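Cytokinin riboside 5'-monophosphate phosphoribohydrolase (Corynebacterium glutamicum, PDB 5WQ3) is an alpha/beta protein of the SLOG clan, built around a parallel sheet. Local coordinates at residues L51-E56 / Y151-K156; M67-T72 / A99-V104; P195-G200 / K240-A245. All coordinates share one frame; numbering follows the deposited sequence.

In the fold
The chain enters through helix 46-64, which supplies the first half of contact 1, then leads through a short loop into strand 70-74. Contact 2 closes a short loop there: the chain passes through helix 84-98 and returns as strand 102-105 beside its predecessor. Contact 1 closes only later, at the start of helix 152-162, so contact 2 is nested inside its loop. Contact 3 follows in series and sets helix 235-246 against strand 196-199. Contacts 1 and 3 lie on opposite sides of the chain's centre, their own centres about 29 Å apart. Contacts 2 and 3 share the parallel sheet and touch, Tyr101 and Val71 packing on Ile242.

Contact 1 (L51-E56 / Y151-K156); sequences LRIQSE and YFFARK
Ile53, Tyr151 and Phe153 form the apolar part of this contact. Ile53 CG1 stands over one face of the Tyr151 ring, 3.8 Å from its centroid, in a CH-pi contact close to the ring normal. The isoleucine runs across the ring, square to the long axis of the tyrosine. Beyond the tyrosine, Ile53 reaches Phe153. Ile53 CD1 lies 3.8 Å from Phe153 CZ, and Ile53 CG2 meets the same ring at the edge, in plane. Phe153 CG sits between its backbone N and carbonyl carbon (chi1 52°), and this torsion brings the far end of the ring to Ile53. The CB of Tyr151 lies over a face of the Phe153 ring, toward its rim.

The polar part is made by Glu56. Glu56 OE1 accepts a hydrogen bond from Tyr151 N at 3.1 Å, on the syn side and 25° out of the carboxylate plane. A bend at chi2 carries the carboxylate to this amide. Glu56 OE1 also lies at the edge of the tyrosine ring, 3.4 Å from Tyr151 CD2. The other oxygen, OE2, accepts from the backbone N of Arg150, so one carboxylate holds two successive amides.

Arg52 adds looser packing. Arg52 CB lies 3.6 Å from Tyr151 OH, near the ring plane, and the guanidinium is turned 73° from the ring.

Ala154 places its CB beside Glu56 OE1 and also packs on Phe57. Tyr151 is the N-cap residue of helix 152-162, with Arg150 alone between it and strand 145-149. The contact therefore joins helix 46-64 to a strand-to-helix turn of the alpha/beta fold, with the glutamate gripping the backbone where the new helix begins.

Contact 2 (M67-T72 / A99-V104); sequences MPKAVT and ADYAVV
Strands 70-72 and 102-104 run parallel, 4.7 Å apart at closest approach and 24° from exact alignment, and pair Ala70 with Ala102, Val71 with Val103 and Thr72 with Val104. Ala102 bonds through both its N and its O: its N donates to Lys69 O and its O accepts from Val71 N. Val71 O then accepts from Val104 N at 2.9 Å. A water donates to both Lys69 O and Asp100 O, bridging the two segments where the strands begin.

Lys69 lies over the Tyr101 ring. Its CG takes the position between the backbone N and the carbonyl carbon (chi1 76°), and the chain is extended from there across the ring. Lys69 CE stands over the centre of the Tyr101 ring, 4.2 Å from its centroid. Lys69 NZ is 4.8 Å from the Tyr101 centroid in a cation-pi contact. A second water accepts from NZ and also hydrogen-bonds Tyr101 OH, 2.7 Å away. That hydroxyl has a further partner in His246. Val71 CG2 approaches the ring off-centre, 3.7 Å from Tyr101 CD1.

Another cluster covers the sheet face that carries Ala70, Thr72, Ala102 and Val104. Met67, bent at chi2 (-72°) and chi3, brings CE to 3.7 Å from Ala102 CB and also touches Val104. Ala70 CB meets Ala102 CB at 3.8 Å. Thr72 OG1 lies beside Val104 CB and is hydrogen-bonded to Ser163.

Asp100, with positive phi, is the C-prime residue of a Schellman motif that ends helix 84-98. The chain thus turns from helix into strand just before the pairing starts. Strand 70-74, helix 84-98 and strand 102-105 make a beta-alpha-beta crossover, the repeating unit of a Rossmann-like parallel sheet.

Contact 3 (P195-G200 / K240-A245); sequences PIVLIG and KFIVDA
Pro195 is the central apolar group of this contact, set against Phe241, Ile242 and Ala245 of the helix. Pro195 CB lies 3.7 Å from Phe241 CE2, while Pro195 CG reaches Ala245 CB at 3.8 Å and Ile242 CG2 at 4.2 Å. The proline ring thus sits where three helix side chains converge.

Phe241 has CG anti to its backbone N (chi1 -177°), which sends the ring out toward the start of the strand. Pro195 CB and Val197 CG2 both come to it obliquely, the latter 3.9 Å from Phe241 CD2. Val197 and Phe241 lie alongside each other, pointing opposite ways.

Ile242 divides its work between two branches. Ile242 CG1, anti to the carbonyl carbon (chi1 -62°), points to Val197 CG2 at 4.2 Å, while CG2 turns to the proline. The same residue also packs on Tyr101 and Val167. Val197 meets Phe241 and Ile242 with the one methyl CG2, and also packs on Ala238.

The strand and helix axes run nearly antiparallel, 176° between directions and 9.4 Å apart. Lys240 and Asp244 form a salt bridge along the helix, one turn apart, and neither touches the strand. No hydrogen bond crosses the contact. Helix 235-246 is therefore held on strand 196-199 here by apolar packing alone, with its charged pair kept out of the buried interface.

Contact 1 (L51-E56 / Y151-K156)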
loop_
_atom_site.group_PDB
_atom_site.type_symbol
_atom_site.label_atom_id
_atom_site.label_comp_id
_atom_site.label_asym_id
_atom_site.label_seq_id
_atom_site.Cartn_x
_atom_site.Cartn_y
_atom_site.Cartn_z
ATOM N N LEU C 51 47.638 32.407 -17.800
ATOM C CA LEU C 51 46.833 33.631 -17.925
ATOM C C LEU C 51 46.179 34.014 -16.596
ATOM O O LEU C 51 46.152 35.192 -16.202
ATOM C CB LEU C 51 45.807 33.480 -19.022
ATOM C CG LEU C 51 46.364 33.348 -20.453
ATOM C CD1 LEU C 51 45.246 33.178 -21.459
ATOM C CD2 LEU C 51 47.156 34.591 -20.804
ATOM N N ARG C 52 45.633 33.028 -15.902
ATOM C CA ARG C 52 44.979 33.271 -14.626
ATOM C C ARG C 52 45.978 33.778 -13.605
ATOM O O ARG C 52 45.707 34.740 -12.871
ATOM C CB ARG C 52 44.362 32.025 -14.067
ATOM C CG ARG C 52 43.093 31.626 -14.698
ATOM C CD ARG C 52 42.379 30.641 -13.802
ATOM N NE ARG C 52 41.865 31.220 -12.568
ATOM C CZ ARG C 52 41.021 30.557 -11.747
ATOM N NH1 ARG C 52 40.536 31.121 -10.650
ATOM N NH2 ARG C 52 40.617 29.319 -12.054
ATOM N N ILE C 53 47.117 33.119 -13.548
ATOM C CA ILE C 53 48.243 33.605 -12.689
ATOM C C ILE C 53 48.602 35.065 -12.968
ATOM O O ILE C 53 48.601 35.894 -12.078
ATOM C CB ILE C 53 49.450 32.661 -12.790
ATOM C CG1 ILE C 53 49.130 31.306 -12.127
ATOM C CG2 ILE C 53 50.677 33.183 -12.037
ATOM C CD1 ILE C 53 50.116 30.244 -12.549
ATOM N N GLN C 54 48.787 35.412 -14.238
ATOM C CA GLN C 54 49.127 36.749 -14.623
ATOM C C GLN C 54 48.059 37.691 -14.167
ATOM O O GLN C 54 48.306 38.778 -13.700
ATOM C CB GLN C 54 49.299 36.866 -16.178
ATOM C CG GLN C 54 49.733 38.270 -16.538
ATOM C CD GLN C 54 50.010 38.546 -18.030
ATOM O OE1 GLN C 54 49.197 39.135 -18.717
ATOM N NE2 GLN C 54 51.187 38.168 -18.495
ATOM N N SER C 55 46.849 37.263 -14.267
ATOM C CA SER C 55 45.673 38.076 -13.924
ATOM C C SER C 55 45.659 38.446 -12.458
ATOM O O SER C 55 45.303 39.562 -12.092
ATOM C CB SER C 55 44.389 37.277 -14.292
ATOM O OG SER C 55 43.218 38.050 -14.187
ATOM N N GLU C 56 46.033 37.503 -11.622
ATOM C CA GLU C 56 46.027 37.748 -10.218
ATOM C C GLU C 56 47.142 38.698 -9.778
ATOM O O GLU C 56 46.875 39.559 -8.918
ATOM C CB GLU C 56 46.164 36.431 -9.473
ATOM C CG GLU C 56 44.868 35.691 -9.494
ATOM C CD GLU C 56 44.647 34.816 -8.247
ATOM O OE1 GLU C 56 45.605 34.467 -7.477
ATOM O OE2 GLU C 56 43.484 34.434 -8.118
ATOM N N TYR C 151 45.557 31.724 -6.042
ATOM C CA TYR C 151 46.882 31.173 -6.010
ATOM C C TYR C 151 47.584 31.643 -4.749
ATOM O O TYR C 151 47.867 32.829 -4.586
ATOM C CB TYR C 151 47.627 31.635 -7.251
ATOM C CG TYR C 151 47.007 31.010 -8.482
ATOM C CD1 TYR C 151 47.151 29.636 -8.756
ATOM C CD2 TYR C 151 46.273 31.770 -9.362
ATOM C CE1 TYR C 151 46.593 29.071 -9.904
ATOM C CE2 TYR C 151 45.678 31.187 -10.477
ATOM C CZ TYR C 151 45.850 29.857 -10.744
ATOM O OH TYR C 151 45.244 29.339 -11.884
ATOM N N PHE C 152 47.857 30.708 -3.848
ATOM C CA PHE C 152 48.576 30.958 -2.591
ATOM C C PHE C 152 49.839 31.785 -2.824
ATOM O O PHE C 152 50.126 32.733 -2.110
ATOM C CB PHE C 152 48.902 29.576 -2.018
ATOM C CG PHE C 152 49.012 29.518 -0.551
ATOM C CD1 PHE C 152 47.877 29.588 0.246
ATOM C CD2 PHE C 152 50.262 29.315 0.060
ATOM C CE1 PHE C 152 47.982 29.537 1.638
ATOM C CE2 PHE C 152 50.372 29.231 1.452
ATOM C CZ PHE C 152 49.235 29.351 2.238
ATOM N N PHE C 153 50.557 31.502 -3.899
ATOM C CA PHE C 153 51.825 32.165 -4.147
ATOM C C PHE C 153 51.688 33.613 -4.558
ATOM O O PHE C 153 52.535 34.415 -4.209
ATOM C CB PHE C 153 52.725 31.401 -5.128
ATOM C CG PHE C 153 52.059 31.024 -6.413
ATOM C CD1 PHE C 153 51.332 29.826 -6.506
ATOM C CD2 PHE C 153 52.123 31.846 -7.517
ATOM C CE1 PHE C 153 50.721 29.464 -7.684
ATOM C CE2 PHE C 153 51.497 31.503 -8.695
ATOM C CZ PHE C 153 50.805 30.304 -8.787
ATOM N N ALA C 154 50.621 33.961 -5.276
ATOM C CA ALA C 154 50.349 35.356 -5.527
ATOM C C ALA C 154 49.972 36.122 -4.298
ATOM O O ALA C 154 50.401 37.261 -4.098
ATOM C CB ALA C 154 49.260 35.521 -6.532
ATOM N N ARG C 155 49.082 35.553 -3.530
ATOM C CA ARG C 155 48.688 36.186 -2.313
ATOM C C ARG C 155 49.922 36.465 -1.403
ATOM O O ARG C 155 50.021 37.564 -0.840
ATOM C CB ARG C 155 47.729 35.312 -1.609
ATOM C CG ARG C 155 47.168 35.936 -0.409
ATOM C CD ARG C 155 47.065 34.784 0.534
ATOM N NE ARG C 155 45.982 34.948 1.427
ATOM C CZ ARG C 155 45.769 34.136 2.423
ATOM N NH1 ARG C 155 46.563 33.113 2.646
ATOM N NH2 ARG C 155 44.788 34.384 3.204
ATOM N N LYS C 156 50.843 35.507 -1.276
ATOM C CA LYS C 156 52.021 35.671 -0.379
ATOM C C LYS C 156 52.960 36.769 -0.877
ATOM O O LYS C 156 53.568 37.466 -0.077
ATOM C CB LYS C 156 52.806 34.357 -0.215
ATOM C CG LYS C 156 52.206 33.256 0.678
ATOM C CD LYS C 156 52.976 31.934 0.405
ATOM C CE LYS C 156 53.231 31.089 1.656
ATOM N NZ LYS C 156 54.309 30.056 1.454
#

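Contact 2 (M67-T72 / A99-V104)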
loop_
_atom_site.group_PDB
_atom_site.type_symbol
_atom_site.label_atom_id
_atom_site.label_comp_id
_atom_site.label_asym_id
_atom_site.label_seq_id
_atom_site.Cartn_x
_atom_site.Cartn_y
_atom_site.Cartn_z
ATOM N N MET C 67 49.003 51.722 -1.822
ATOM C CA MET C 67 48.866 51.489 -0.357
ATOM C C MET C 67 49.734 52.451 0.447
ATOM O O MET C 67 50.875 52.722 0.115
ATOM C CB MET C 67 49.257 50.057 0.024
ATOM C CG MET C 67 48.222 48.986 -0.136
ATOM S SD MET C 67 46.858 49.026 1.072
ATOM C CE MET C 67 47.576 48.604 2.636
ATOM N N PRO C 68 49.184 52.971 1.526
ATOM C CA PRO C 68 50.001 53.663 2.502
ATOM C C PRO C 68 50.836 52.658 3.333
ATOM O O PRO C 68 50.690 51.462 3.198
ATOM C CB PRO C 68 48.940 54.284 3.429
ATOM C CG PRO C 68 47.815 53.277 3.393
ATOM C CD PRO C 68 47.784 52.815 1.967
ATOM N N LYS C 69 51.683 53.159 4.214
ATOM C CA LYS C 69 52.471 52.259 5.050
ATOM C C LYS C 69 51.554 51.256 5.804
ATOM O O LYS C 69 50.425 51.580 6.178
ATOM C CB LYS C 69 53.394 53.063 5.960
ATOM C CG LYS C 69 52.656 53.690 7.126
ATOM C CD LYS C 69 53.734 54.331 8.018
ATOM C CE LYS C 69 53.114 55.304 8.973
ATOM N NZ LYS C 69 54.237 56.032 9.585
ATOM N N ALA C 70 52.035 50.024 5.989
ATOM C CA ALA C 70 51.204 48.901 6.380
ATOM C C ALA C 70 51.971 47.836 7.115
ATOM O O ALA C 70 53.171 47.664 6.861
ATOM C CB ALA C 70 50.506 48.309 5.153
ATOM N N VAL C 71 51.253 47.164 8.041
ATOM C CA VAL C 71 51.692 45.995 8.723
ATOM C C VAL C 71 50.754 44.838 8.385
ATOM O O VAL C 71 49.553 45.003 8.446
ATOM C CB VAL C 71 51.662 46.240 10.240
ATOM C CG1 VAL C 71 52.146 44.997 10.981
ATOM C CG2 VAL C 71 52.554 47.428 10.538
ATOM N N THR C 72 51.328 43.676 8.122
ATOM C CA THR C 72 50.584 42.446 7.979
ATOM C C THR C 72 50.531 41.720 9.310
ATOM O O THR C 72 51.516 41.542 9.955
ATOM C CB THR C 72 51.163 41.478 6.910
ATOM O OG1 THR C 72 51.236 42.093 5.651
ATOM C CG2 THR C 72 50.295 40.265 6.767
ATOM N N ALA C 99 49.165 54.350 15.189
ATOM C CA ALA C 99 50.490 54.655 14.713
ATOM C C ALA C 99 50.528 54.933 13.233
ATOM O O ALA C 99 51.601 54.954 12.691
ATOM C CB ALA C 99 51.512 53.579 15.061
ATOM N N ASP C 100 49.381 55.205 12.633
ATOM C CA ASP C 100 49.228 55.505 11.221
ATOM C C ASP C 100 49.598 54.364 10.260
ATOM O O ASP C 100 50.012 54.628 9.134
ATOM C CB ASP C 100 49.963 56.793 10.860
ATOM C CG ASP C 100 49.585 57.946 11.813
ATOM O OD1 ASP C 100 48.365 58.093 12.091
ATOM O OD2 ASP C 100 50.515 58.616 12.343
ATOM N N TYR C 101 49.405 53.123 10.680
ATOM C CA TYR C 101 49.595 51.950 9.747
ATOM C C TYR C 101 48.266 51.420 9.243
ATOM O O TYR C 101 47.310 51.355 9.957
ATOM C CB TYR C 101 50.387 50.810 10.427
ATOM C CG TYR C 101 51.843 51.161 10.621
ATOM C CD1 TYR C 101 52.749 50.984 9.599
ATOM C CD2 TYR C 101 52.307 51.647 11.842
ATOM C CE1 TYR C 101 54.080 51.265 9.760
ATOM C CE2 TYR C 101 53.607 51.964 12.025
ATOM C CZ TYR C 101 54.495 51.803 10.988
ATOM O OH TYR C 101 55.805 52.085 11.181
ATOM N N ALA C 102 48.202 51.082 7.984
ATOM C CA ALA C 102 47.178 50.124 7.501
ATOM C C ALA C 102 47.455 48.745 8.075
ATOM O O ALA C 102 48.590 48.423 8.351
ATOM C CB ALA C 102 47.182 50.056 5.966
ATOM N N VAL C 103 46.402 47.951 8.290
ATOM C CA VAL C 103 46.511 46.637 8.852
ATOM C C VAL C 103 45.996 45.683 7.793
ATOM O O VAL C 103 44.841 45.832 7.343
ATOM C CB VAL C 103 45.667 46.540 10.106
ATOM C CG1 VAL C 103 45.520 45.109 10.585
ATOM C CG2 VAL C 103 46.268 47.452 11.180
ATOM N N VAL C 104 46.862 44.786 7.367
ATOM C CA VAL C 104 46.613 43.809 6.324
ATOM C C VAL C 104 46.582 42.417 6.934
ATOM O O VAL C 104 47.515 42.049 7.700
ATOM C CB VAL C 104 47.746 43.818 5.310
ATOM C CG1 VAL C 104 47.480 42.881 4.129
ATOM C CG2 VAL C 104 47.966 45.223 4.825
HETATM O O HOH W 1 56.275 54.704 11.216
HETATM O O HOH W 2 49.162 54.104 6.541
#

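Contact 3 (P195-G200 / K240-A245)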
loop_
_atom_site.group_PDB
_atom_site.type_symbol
_atom_site.label_atom_id
_atom_site.label_comp_id
_atom_site.label_asym_id
_atom_site.label_seq_id
_atom_site.Cartn_x
_atom_site.Cartn_y
_atom_site.Cartn_z
ATOM N N PRO C 195 60.554 44.750 10.288
ATOM C CA PRO C 195 60.513 44.138 11.635
ATOM C C PRO C 195 59.502 42.989 11.749
ATOM O O PRO C 195 58.490 42.922 11.036
ATOM C CB PRO C 195 60.162 45.323 12.542
ATOM C CG PRO C 195 59.494 46.293 11.642
ATOM C CD PRO C 195 60.210 46.159 10.339
ATOM N N ILE C 196 59.782 42.067 12.671
ATOM C CA ILE C 196 59.045 40.863 12.753
ATOM C C ILE C 196 58.773 40.716 14.220
ATOM O O ILE C 196 59.727 40.729 15.033
ATOM C CB ILE C 196 59.851 39.645 12.257
ATOM C CG1 ILE C 196 60.226 39.787 10.761
ATOM C CG2 ILE C 196 59.036 38.372 12.541
ATOM C CD1 ILE C 196 61.228 38.761 10.313
ATOM N N VAL C 197 57.504 40.612 14.558
ATOM C CA VAL C 197 57.138 40.527 15.981
ATOM C C VAL C 197 56.270 39.327 16.243
ATOM O O VAL C 197 55.355 39.039 15.430
ATOM C CB VAL C 197 56.339 41.752 16.445
ATOM C CG1 VAL C 197 56.089 41.660 17.960
ATOM C CG2 VAL C 197 57.081 43.015 16.098
ATOM N N LEU C 198 56.575 38.588 17.342
ATOM C CA LEU C 198 55.711 37.474 17.751
ATOM C C LEU C 198 55.007 37.882 19.050
ATOM O O LEU C 198 55.669 38.311 19.975
ATOM C CB LEU C 198 56.494 36.109 17.923
ATOM C CG LEU C 198 57.561 35.690 16.838
ATOM C CD1 LEU C 198 58.222 34.385 17.165
ATOM C CD2 LEU C 198 56.994 35.575 15.432
ATOM N N ILE C 199 53.700 37.707 19.119
ATOM C CA ILE C 199 52.901 38.021 20.288
ATOM C C ILE C 199 52.477 36.769 21.020
ATOM O O ILE C 199 51.841 35.951 20.460
ATOM C CB ILE C 199 51.628 38.760 19.904
ATOM C CG1 ILE C 199 51.934 39.976 19.047
ATOM C CG2 ILE C 199 50.793 39.069 21.123
ATOM C CD1 ILE C 199 52.524 41.153 19.736
ATOM N N GLY C 200 52.800 36.680 22.303
ATOM C CA GLY C 200 52.472 35.533 23.092
ATOM C C GLY C 200 53.765 34.859 23.477
ATOM O O GLY C 200 54.309 34.058 22.747
ATOM N N LYS C 240 55.648 50.118 19.060
ATOM C CA LYS C 240 56.883 50.891 19.206
ATOM C C LYS C 240 58.123 50.262 18.593
ATOM O O LYS C 240 58.945 50.982 18.066
ATOM C CB LYS C 240 57.177 51.189 20.716
ATOM C CG LYS C 240 58.232 52.265 20.903
ATOM C CD LYS C 240 58.609 52.472 22.398
ATOM C CE LYS C 240 59.366 53.803 22.590
ATOM N NZ LYS C 240 60.703 53.769 21.954
ATOM N N PHE C 241 58.276 48.936 18.652
ATOM C CA PHE C 241 59.387 48.280 18.004
ATOM C C PHE C 241 59.308 48.557 16.480
ATOM O O PHE C 241 60.255 48.854 15.846
ATOM C CB PHE C 241 59.267 46.820 18.274
ATOM C CG PHE C 241 60.387 45.995 17.732
ATOM C CD1 PHE C 241 61.579 45.855 18.427
ATOM C CD2 PHE C 241 60.210 45.298 16.527
ATOM C CE1 PHE C 241 62.606 45.041 17.934
ATOM C CE2 PHE C 241 61.193 44.497 16.044
ATOM C CZ PHE C 241 62.404 44.342 16.744
ATOM N N ILE C 242 58.138 48.479 15.958
ATOM C CA ILE C 242 57.894 48.725 14.498
ATOM C C ILE C 242 58.149 50.174 14.103
ATOM O O ILE C 242 58.948 50.467 13.204
ATOM C CB ILE C 242 56.469 48.265 14.154
ATOM C CG1 ILE C 242 56.374 46.765 14.431
ATOM C CG2 ILE C 242 56.097 48.543 12.657
ATOM C CD1 ILE C 242 54.981 46.191 14.247
ATOM N N VAL C 243 57.508 51.090 14.796
ATOM C CA VAL C 243 57.772 52.519 14.612
ATOM C C VAL C 243 59.261 52.881 14.640
ATOM O O VAL C 243 59.792 53.562 13.731
ATOM C CB VAL C 243 57.018 53.355 15.677
ATOM C CG1 VAL C 243 57.537 54.795 15.678
ATOM C CG2 VAL C 243 55.529 53.255 15.443
ATOM N N ASP C 244 59.940 52.406 15.692
ATOM C CA ASP C 244 61.327 52.674 15.846
ATOM C C ASP C 244 62.138 52.031 14.739
ATOM O O ASP C 244 63.083 52.629 14.232
ATOM C CB ASP C 244 61.865 52.146 17.209
ATOM C CG ASP C 244 61.438 53.012 18.348
ATOM O OD1 ASP C 244 60.792 54.061 18.055
ATOM O OD2 ASP C 244 61.662 52.638 19.547
ATOM N N ALA C 245 61.794 50.812 14.358
ATOM C CA ALA C 245 62.521 50.171 13.274
ATOM C C ALA C 245 62.355 50.942 11.948
ATOM O O ALA C 245 63.233 50.891 11.102
ATOM C CB ALA C 245 62.033 48.755 13.088
#